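Local coordinates for transcriptional activator, putative (Pyrococcus furiosus, PDB 1RTW), which is of unknown function but, from its name, may be a transcriptional activator, and has the all-helical fold of the TENA/THI-4/PQQC family, at residues 15-20 against 197-202; 20-25 against 203-208. All blocks are in the same frame, centred on the assembly; numbering follows the deposited sequence.

Contact 1: 15-20 against 197-202; sequences RRFLPH and FELIFW
Phe17, His20, Leu199 and Trp202 make a buried, largely apolar contact between the loop joining helices 11-15 and 21-28 and the C-terminal end of helix 181-201, in the all-helical fold of the TENA/THI-4/PQQC family. No hydrogen bond crosses it. The loop leaves a type I turn at Arg15-Leu18 and passes a cis peptide before Pro19, presenting Phe17 and His20 to the helix. Together with Trp202 these two form an aromatic cluster. The His20 ring lies flat on the CB methylene of Trp202, a CH-pi contact with CB 3.3 Å from the ring centroid and almost on the ring normal. The imidazole and the five-membered indole ring, 29° from parallel, are slid so far apart that they barely overlap. Phe17 has its CG wedged between the backbone N and the carbonyl carbon (chi1 66°), and its CB rests 3.7 Å from Trp202 CD1 while its ring plane is inclined 37° to the five-membered indole ring. Leu199 reaches the loop with its two methyls: CD1 sits 3.4 Å from Arg16 CB, and CD2 lies 3.6 Å from Arg16 CD, where the leucine crosses the extended arginine chain at a slant. Glu198 offers Phe17 only its CB, 4.2 Å from CE2; its OE2 is hydrogen-bonded to Tyr105 OH. Shape and aromatic surface therefore hold loop and helix together here, while the imidazole nitrogens of His20 spend their hydrogen bonds on Phe22 N and Asp203 OD2, just beyond the two segments.

Contact 2: 20-25 against 203-208; sequences HKFLIE and DIAYGG
Tyr206 lies between Lys21 and Ala205, with the ammonium group over one ring face and a methyl over the opposite one, both displaced toward the rim, in a cation-pi contact at the start of helix 21-28. Lys21 NZ stands 4.2 Å from the ring centroid, 20° off the normal. The fully extended lysine chain runs across the same face, its CD making a CH-pi contact. This is the N-terminal end of the helix, where His20 is the N-cap: ND1 accepts from Phe22 N at 2.9 Å, close to linear. With ND1 occupied as acceptor, His20 NE2 gives its proton to Asp203 OD2 at 2.9 Å. The carboxylate oxygen lies near the imidazole plane, but the N-H meets it from well above the carboxylate plane. One histidine thus ties the helix start to the chain following helix 181-201. Phe22 packs beside the tyrosine, its CB 4.1 Å from Tyr206 CE2 and its CD2 3.7 Å from Ala205 CB. At the end of Tyr206, the hydroxyl sits 3.2 Å from Phe22 CA and donates a weak hydrogen bond to Glu25, whose OE1 lies 3.0 Å from Tyr206 OH, near the ring plane.

How the contacts relate
His20 belongs to both contacts, whose centres are about 9 Å apart: its ring face serves contact 1, its NE2 edge contact 2. The two partner segments also run on directly from each other, so the 15-25 region lies along the end of helix 181-201 and the turn after it. The Trp202 indole spans the seam, with CE3 3.5 Å from Phe22 CD1 and CH2 3.6 Å from Leu23 CD2. Contact 1 is the more buried of the two, and its centre lies about 11 Å from the chain centre against about 16 Å for that of contact 2, where the polar and charged groups gather. A phosphate ion, probably from the crystallisation liquor, lies about 6 Å from the Glu198 side chain of contact 1.

Contact 1: 15-20 against 197-202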
ATOM      1  N   ARG B  15      13.599 -30.544  -2.412  1.00 35.70           N
ATOM      2  CA  ARG B  15      14.203 -31.725  -3.021  1.00 38.75           C
ATOM      3  C   ARG B  15      13.621 -31.932  -4.413  1.00 36.93           C
ATOM      4  O   ARG B  15      14.312 -32.402  -5.318  1.00 36.70           O
ATOM      5  CB  ARG B  15      13.959 -32.970  -2.160  1.00 44.99           C
ATOM      6  CG  ARG B  15      14.985 -34.076  -2.373  1.00 53.40           C
ATOM      7  CD  ARG B  15      14.572 -35.373  -1.695  1.00 60.84           C
ATOM      8  NE  ARG B  15      14.323 -35.206  -0.263  1.00 68.57           N
ATOM      9  CZ  ARG B  15      13.150 -35.435   0.327  1.00 72.22           C
ATOM     10  NH1 ARG B  15      12.109 -35.841  -0.392  1.00 73.41           N
ATOM     11  NH2 ARG B  15      13.013 -35.251   1.636  1.00 74.47           N
ATOM     12  N   ARG B  16      12.353 -31.559  -4.579  1.00 35.08           N
ATOM     13  CA  ARG B  16      11.678 -31.685  -5.864  1.00 33.90           C
ATOM     14  C   ARG B  16      12.296 -30.784  -6.941  1.00 30.45           C
ATOM     15  O   ARG B  16      12.155 -31.069  -8.132  1.00 27.54           O
ATOM     16  CB  ARG B  16      10.166 -31.453  -5.734  1.00 39.96           C
ATOM     17  CG  ARG B  16       9.380 -32.597  -5.072  1.00 47.12           C
ATOM     18  CD  ARG B  16       7.895 -32.250  -4.981  1.00 54.57           C
ATOM     19  NE  ARG B  16       7.093 -33.276  -4.317  1.00 60.72           N
ATOM     20  CZ  ARG B  16       5.828 -33.106  -3.939  1.00 64.88           C
ATOM     21  NH1 ARG B  16       5.216 -31.946  -4.157  1.00 67.30           N
ATOM     22  NH2 ARG B  16       5.168 -34.094  -3.344  1.00 67.14           N
ATOM     23  N   PHE B  17      12.965 -29.697  -6.546  1.00 27.18           N
ATOM     24  CA  PHE B  17      13.632 -28.855  -7.547  1.00 26.24           C
ATOM     25  C   PHE B  17      15.163 -28.880  -7.468  1.00 27.31           C
ATOM     26  O   PHE B  17      15.856 -28.131  -8.162  1.00 25.69           O
ATOM     27  CB  PHE B  17      13.068 -27.420  -7.624  1.00 22.61           C
ATOM     28  CG  PHE B  17      13.288 -26.575  -6.393  1.00 19.18           C
ATOM     29  CD1 PHE B  17      14.506 -25.938  -6.176  1.00 16.89           C
ATOM     30  CD2 PHE B  17      12.233 -26.319  -5.511  1.00 16.95           C
ATOM     31  CE1 PHE B  17      14.674 -25.053  -5.111  1.00 15.21           C
ATOM     32  CE2 PHE B  17      12.384 -25.436  -4.441  1.00 13.95           C
ATOM     33  CZ  PHE B  17      13.607 -24.797  -4.243  1.00 18.11           C
ATOM     34  N   LEU B  18      15.683 -29.809  -6.674  1.00 29.60           N
ATOM     35  CA  LEU B  18      17.121 -29.975  -6.514  1.00 31.41           C
ATOM     36  C   LEU B  18      17.486 -31.435  -6.799  1.00 32.69           C
ATOM     37  O   LEU B  18      17.828 -32.194  -5.883  1.00 35.89           O
ATOM     38  CB  LEU B  18      17.546 -29.586  -5.091  1.00 31.16           C
ATOM     39  CG  LEU B  18      17.349 -28.120  -4.692  1.00 27.64           C
ATOM     40  CD1 LEU B  18      17.554 -27.922  -3.196  1.00 27.71           C
ATOM     41  CD2 LEU B  18      18.294 -27.254  -5.486  1.00 27.90           C
ATOM     42  N   PRO B  19      17.466 -31.837  -8.084  1.00 31.19           N
ATOM     43  CA  PRO B  19      17.133 -31.022  -9.253  1.00 29.33           C
ATOM     44  C   PRO B  19      15.727 -31.246  -9.816  1.00 30.46           C
ATOM     45  O   PRO B  19      15.074 -32.257  -9.553  1.00 31.88           O
ATOM     46  CB  PRO B  19      18.146 -31.509 -10.260  1.00 27.59           C
ATOM     47  CG  PRO B  19      18.058 -33.016 -10.027  1.00 28.32           C
ATOM     48  CD  PRO B  19      18.005 -33.144  -8.509  1.00 28.01           C
ATOM     49  N   HIS B  20      15.270 -30.281 -10.601  1.00 30.55           N
ATOM     50  CA  HIS B  20      13.978 -30.388 -11.265  1.00 29.74           C
ATOM     51  C   HIS B  20      14.333 -30.782 -12.687  1.00 30.04           C
ATOM     52  O   HIS B  20      15.465 -30.561 -13.121  1.00 30.72           O
ATOM     53  CB  HIS B  20      13.246 -29.043 -11.275  1.00 26.96           C
ATOM     54  CG  HIS B  20      11.973 -29.053 -12.064  1.00 23.04           C
ATOM     55  ND1 HIS B  20      11.936 -28.825 -13.422  1.00 22.27           N
ATOM     56  CD2 HIS B  20      10.689 -29.267 -11.685  1.00 22.27           C
ATOM     57  CE1 HIS B  20      10.686 -28.899 -13.846  1.00 22.68           C
ATOM     58  NE2 HIS B  20       9.910 -29.166 -12.810  1.00 20.13           N
ATOM     59  N   PHE B 197       5.715 -22.269  -4.992  1.00 19.96           N
ATOM     60  CA  PHE B 197       5.727 -21.438  -6.184  1.00 20.95           C
ATOM     61  C   PHE B 197       7.023 -21.628  -6.956  1.00 20.83           C
ATOM     62  O   PHE B 197       7.004 -21.700  -8.183  1.00 23.43           O
ATOM     63  CB  PHE B 197       5.527 -19.968  -5.817  1.00 22.65           C
ATOM     64  CG  PHE B 197       4.086 -19.552  -5.746  1.00 22.11           C
ATOM     65  CD1 PHE B 197       3.241 -19.752  -6.833  1.00 23.19           C
ATOM     66  CD2 PHE B 197       3.582 -18.932  -4.617  1.00 22.70           C
ATOM     67  CE1 PHE B 197       1.910 -19.332  -6.795  1.00 22.89           C
ATOM     68  CE2 PHE B 197       2.258 -18.511  -4.569  1.00 24.39           C
ATOM     69  CZ  PHE B 197       1.421 -18.710  -5.662  1.00 21.65           C
ATOM     70  N   GLU B 198       8.135 -21.733  -6.232  1.00 19.08           N
ATOM     71  CA  GLU B 198       9.447 -21.950  -6.845  1.00 19.10           C
ATOM     72  C   GLU B 198       9.465 -23.288  -7.576  1.00 18.94           C
ATOM     73  O   GLU B 198       9.949 -23.399  -8.703  1.00 17.45           O
ATOM     74  CB  GLU B 198      10.544 -21.962  -5.772  1.00 18.65           C
ATOM     75  CG  GLU B 198      11.007 -20.580  -5.324  1.00 18.78           C
ATOM     76  CD  GLU B 198      11.708 -19.813  -6.437  1.00 20.54           C
ATOM     77  OE1 GLU B 198      12.566 -20.404  -7.116  1.00 21.28           O
ATOM     78  OE2 GLU B 198      11.402 -18.623  -6.649  1.00 21.03           O
ATOM     79  N   LEU B 199       8.944 -24.311  -6.908  1.00 20.35           N
ATOM     80  CA  LEU B 199       8.891 -25.651  -7.483  1.00 20.76           C
ATOM     81  C   LEU B 199       8.035 -25.693  -8.746  1.00 19.40           C
ATOM     82  O   LEU B 199       8.389 -26.334  -9.725  1.00 20.32           O
ATOM     83  CB  LEU B 199       8.325 -26.635  -6.462  1.00 16.83           C
ATOM     84  CG  LEU B 199       8.012 -28.018  -7.043  1.00 20.16           C
ATOM     85  CD1 LEU B 199       9.284 -28.703  -7.519  1.00 18.00           C
ATOM     86  CD2 LEU B 199       7.287 -28.864  -6.011  1.00 20.92           C
ATOM     87  N   ILE B 200       6.894 -25.021  -8.692  1.00 20.85           N
ATOM     88  CA  ILE B 200       5.949 -24.977  -9.792  1.00 21.22           C
ATOM     89  C   ILE B 200       6.438 -24.163 -10.986  1.00 19.98           C
ATOM     90  O   ILE B 200       6.150 -24.500 -12.136  1.00 19.88           O
ATOM     91  CB  ILE B 200       4.594 -24.409  -9.285  1.00 24.50           C
ATOM     92  CG1 ILE B 200       3.921 -25.434  -8.368  1.00 25.04           C
ATOM     93  CG2 ILE B 200       3.672 -24.047 -10.442  1.00 24.00           C
ATOM     94  CD1 ILE B 200       2.713 -24.882  -7.632  1.00 28.35           C
ATOM     95  N   PHE B 201       7.191 -23.103 -10.717  1.00 17.16           N
ATOM     96  CA  PHE B 201       7.674 -22.255 -11.792  1.00 15.83           C
ATOM     97  C   PHE B 201       8.474 -23.008 -12.848  1.00 14.88           C
ATOM     98  O   PHE B 201       8.352 -22.719 -14.043  1.00 15.09           O
ATOM     99  CB  PHE B 201       8.497 -21.098 -11.227  1.00 13.11           C
ATOM    100  CG  PHE B 201       8.507 -19.889 -12.100  1.00  9.68           C
ATOM    101  CD1 PHE B 201       9.440 -19.762 -13.129  1.00 10.24           C
ATOM    102  CD2 PHE B 201       7.586 -18.859 -11.887  1.00 10.18           C
ATOM    103  CE1 PHE B 201       9.456 -18.624 -13.934  1.00  8.47           C
ATOM    104  CE2 PHE B 201       7.588 -17.715 -12.679  1.00 10.47           C
ATOM    105  CZ  PHE B 201       8.526 -17.594 -13.707  1.00 11.69           C
ATOM    106  N   TRP B 202       9.279 -23.978 -12.417  1.00 14.87           N
ATOM    107  CA  TRP B 202      10.095 -24.744 -13.354  1.00 16.27           C
ATOM    108  C   TRP B 202       9.252 -25.459 -14.411  1.00 17.96           C
ATOM    109  O   TRP B 202       9.688 -25.605 -15.549  1.00 17.32           O
ATOM    110  CB  TRP B 202      10.980 -25.744 -12.617  1.00 15.47           C
ATOM    111  CG  TRP B 202      11.985 -25.113 -11.693  1.00 15.61           C
ATOM    112  CD1 TRP B 202      11.965 -25.130 -10.327  1.00 15.14           C
ATOM    113  CD2 TRP B 202      13.141 -24.343 -12.066  1.00 12.30           C
ATOM    114  NE1 TRP B 202      13.027 -24.415  -9.829  1.00 13.59           N
ATOM    115  CE2 TRP B 202      13.764 -23.928 -10.869  1.00 12.08           C
ATOM    116  CE3 TRP B 202      13.699 -23.963 -13.287  1.00  9.13           C
ATOM    117  CZ2 TRP B 202      14.926 -23.147 -10.865  1.00 12.93           C
ATOM    118  CZ3 TRP B 202      14.853 -23.182 -13.280  1.00 10.70           C
ATOM    119  CH2 TRP B 202      15.454 -22.786 -12.076  1.00  8.94           C
TER

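Contact 2: 20-25 against 203-208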
ATOM      1  N   HIS B  20      15.270 -30.281 -10.601  1.00 30.55           N
ATOM      2  CA  HIS B  20      13.978 -30.388 -11.265  1.00 29.74           C
ATOM      3  C   HIS B  20      14.333 -30.782 -12.687  1.00 30.04           C
ATOM      4  O   HIS B  20      15.465 -30.561 -13.121  1.00 30.72           O
ATOM      5  CB  HIS B  20      13.246 -29.043 -11.275  1.00 26.96           C
ATOM      6  CG  HIS B  20      11.973 -29.053 -12.064  1.00 23.04           C
ATOM      7  ND1 HIS B  20      11.936 -28.825 -13.422  1.00 22.27           N
ATOM      8  CD2 HIS B  20      10.689 -29.267 -11.685  1.00 22.27           C
ATOM      9  CE1 HIS B  20      10.686 -28.899 -13.846  1.00 22.68           C
ATOM     10  NE2 HIS B  20       9.910 -29.166 -12.810  1.00 20.13           N
ATOM     11  N   LYS B  21      13.369 -31.358 -13.401  1.00 29.92           N
ATOM     12  CA  LYS B  21      13.553 -31.786 -14.786  1.00 29.58           C
ATOM     13  C   LYS B  21      14.321 -30.742 -15.593  1.00 28.35           C
ATOM     14  O   LYS B  21      15.302 -31.065 -16.274  1.00 28.91           O
ATOM     15  CB  LYS B  21      12.182 -32.041 -15.432  1.00 29.19           C
ATOM     16  CG  LYS B  21      12.216 -32.535 -16.866  1.00 32.86           C
ATOM     17  CD  LYS B  21      10.799 -32.620 -17.438  1.00 35.88           C
ATOM     18  CE  LYS B  21      10.810 -33.050 -18.897  1.00 37.37           C
ATOM     19  NZ  LYS B  21       9.435 -33.030 -19.491  1.00 40.69           N
ATOM     20  N   PHE B  22      13.912 -29.486 -15.448  1.00 26.40           N
ATOM     21  CA  PHE B  22      14.535 -28.377 -16.161  1.00 27.12           C
ATOM     22  C   PHE B  22      16.028 -28.245 -15.874  1.00 28.71           C
ATOM     23  O   PHE B  22      16.809 -27.944 -16.779  1.00 30.73           O
ATOM     24  CB  PHE B  22      13.816 -27.067 -15.825  1.00 24.50           C
ATOM     25  CG  PHE B  22      14.271 -25.891 -16.646  1.00 24.04           C
ATOM     26  CD1 PHE B  22      15.286 -25.058 -16.190  1.00 21.75           C
ATOM     27  CD2 PHE B  22      13.653 -25.597 -17.860  1.00 23.01           C
ATOM     28  CE1 PHE B  22      15.679 -23.948 -16.929  1.00 21.88           C
ATOM     29  CE2 PHE B  22      14.038 -24.486 -18.612  1.00 21.78           C
ATOM     30  CZ  PHE B  22      15.054 -23.659 -18.144  1.00 21.81           C
ATOM     31  N   LEU B  23      16.417 -28.463 -14.620  1.00 29.47           N
ATOM     32  CA  LEU B  23      17.815 -28.359 -14.215  1.00 30.26           C
ATOM     33  C   LEU B  23      18.667 -29.508 -14.742  1.00 32.39           C
ATOM     34  O   LEU B  23      19.841 -29.315 -15.053  1.00 32.45           O
ATOM     35  CB  LEU B  23      17.930 -28.254 -12.692  1.00 29.06           C
ATOM     36  CG  LEU B  23      17.128 -27.117 -12.033  1.00 29.93           C
ATOM     37  CD1 LEU B  23      17.394 -27.089 -10.545  1.00 30.92           C
ATOM     38  CD2 LEU B  23      17.476 -25.769 -12.643  1.00 30.41           C
ATOM     39  N   ILE B  24      18.079 -30.698 -14.840  1.00 34.90           N
ATOM     40  CA  ILE B  24      18.787 -31.867 -15.355  1.00 37.66           C
ATOM     41  C   ILE B  24      19.123 -31.630 -16.820  1.00 38.25           C
ATOM     42  O   ILE B  24      20.220 -31.955 -17.280  1.00 40.48           O
ATOM     43  CB  ILE B  24      17.916 -33.139 -15.290  1.00 39.31           C
ATOM     44  CG1 ILE B  24      17.615 -33.507 -13.840  1.00 39.82           C
ATOM     45  CG2 ILE B  24      18.608 -34.293 -16.006  1.00 37.42           C
ATOM     46  CD1 ILE B  24      16.613 -34.643 -13.705  1.00 43.33           C
ATOM     47  N   GLU B  25      18.175 -31.047 -17.542  1.00 36.98           N
ATOM     48  CA  GLU B  25      18.364 -30.791 -18.955  1.00 36.62           C
ATOM     49  C   GLU B  25      19.358 -29.677 -19.208  1.00 37.38           C
ATOM     50  O   GLU B  25      20.101 -29.721 -20.184  1.00 36.99           O
ATOM     51  CB  GLU B  25      17.023 -30.529 -19.631  1.00 35.48           C
ATOM     52  CG  GLU B  25      16.084 -31.721 -19.521  1.00 33.51           C
ATOM     53  CD  GLU B  25      14.793 -31.555 -20.292  1.00 31.47           C
ATOM     54  OE1 GLU B  25      14.542 -30.477 -20.867  1.00 30.87           O
ATOM     55  OE2 GLU B  25      14.025 -32.531 -20.319  1.00 31.24           O
ATOM     56  N   ASP B 203       8.036 -25.864 -14.046  1.00 20.14           N
ATOM     57  CA  ASP B 203       7.139 -26.553 -14.982  1.00 23.08           C
ATOM     58  C   ASP B 203       6.687 -25.687 -16.160  1.00 24.19           C
ATOM     59  O   ASP B 203       6.345 -26.209 -17.222  1.00 25.28           O
ATOM     60  CB  ASP B 203       5.893 -27.084 -14.260  1.00 24.86           C
ATOM     61  CG  ASP B 203       6.210 -28.188 -13.270  1.00 27.24           C
ATOM     62  OD1 ASP B 203       5.572 -28.225 -12.191  1.00 26.11           O
ATOM     63  OD2 ASP B 203       7.092 -29.022 -13.572  1.00 30.17           O
ATOM     64  N   ILE B 204       6.682 -24.371 -15.967  1.00 24.84           N
ATOM     65  CA  ILE B 204       6.260 -23.429 -16.999  1.00 25.87           C
ATOM     66  C   ILE B 204       6.952 -23.654 -18.339  1.00 27.05           C
ATOM     67  O   ILE B 204       6.327 -23.528 -19.386  1.00 28.45           O
ATOM     68  CB  ILE B 204       6.474 -21.967 -16.537  1.00 26.21           C
ATOM     69  CG1 ILE B 204       5.493 -21.624 -15.413  1.00 24.80           C
ATOM     70  CG2 ILE B 204       6.289 -21.011 -17.693  1.00 25.28           C
ATOM     71  CD1 ILE B 204       5.748 -20.270 -14.764  1.00 26.91           C
ATOM     72  N   ALA B 205       8.234 -24.000 -18.306  1.00 27.32           N
ATOM     73  CA  ALA B 205       8.982 -24.237 -19.532  1.00 29.68           C
ATOM     74  C   ALA B 205       8.349 -25.317 -20.423  1.00 33.00           C
ATOM     75  O   ALA B 205       8.421 -25.244 -21.654  1.00 31.37           O
ATOM     76  CB  ALA B 205      10.400 -24.611 -19.193  1.00 29.25           C
ATOM     77  N   TYR B 206       7.707 -26.304 -19.799  1.00 36.46           N
ATOM     78  CA  TYR B 206       7.084 -27.392 -20.543  1.00 40.60           C
ATOM     79  C   TYR B 206       5.614 -27.156 -20.844  1.00 47.45           C
ATOM     80  O   TYR B 206       4.960 -27.984 -21.477  1.00 45.86           O
ATOM     81  CB  TYR B 206       7.318 -28.718 -19.820  1.00 35.43           C
ATOM     82  CG  TYR B 206       8.786 -28.915 -19.525  1.00 31.10           C
ATOM     83  CD1 TYR B 206       9.674 -29.282 -20.535  1.00 26.67           C
ATOM     84  CD2 TYR B 206       9.307 -28.601 -18.271  1.00 29.72           C
ATOM     85  CE1 TYR B 206      11.047 -29.316 -20.308  1.00 27.44           C
ATOM     86  CE2 TYR B 206      10.673 -28.633 -18.028  1.00 29.14           C
ATOM     87  CZ  TYR B 206      11.542 -28.986 -19.053  1.00 28.16           C
ATOM     88  OH  TYR B 206      12.898 -28.973 -18.823  1.00 25.19           O
ATOM     89  N   GLY B 207       5.106 -26.008 -20.395  1.00 56.88           N
ATOM     90  CA  GLY B 207       3.724 -25.640 -20.645  1.00 68.56           C
ATOM     91  C   GLY B 207       3.507 -25.468 -22.137  1.00 76.27           C
ATOM     92  O   GLY B 207       4.437 -25.122 -22.872  1.00 75.34           O
ATOM     93  N   GLY B 208       2.275 -25.660 -22.588  1.00 84.67           N
ATOM     94  CA  GLY B 208       2.004 -25.562 -24.007  1.00 95.54           C
ATOM     95  C   GLY B 208       2.404 -26.902 -24.589  1.00102.53           C
ATOM     96  O   GLY B 208       3.195 -26.981 -25.533  1.00102.05           O
TER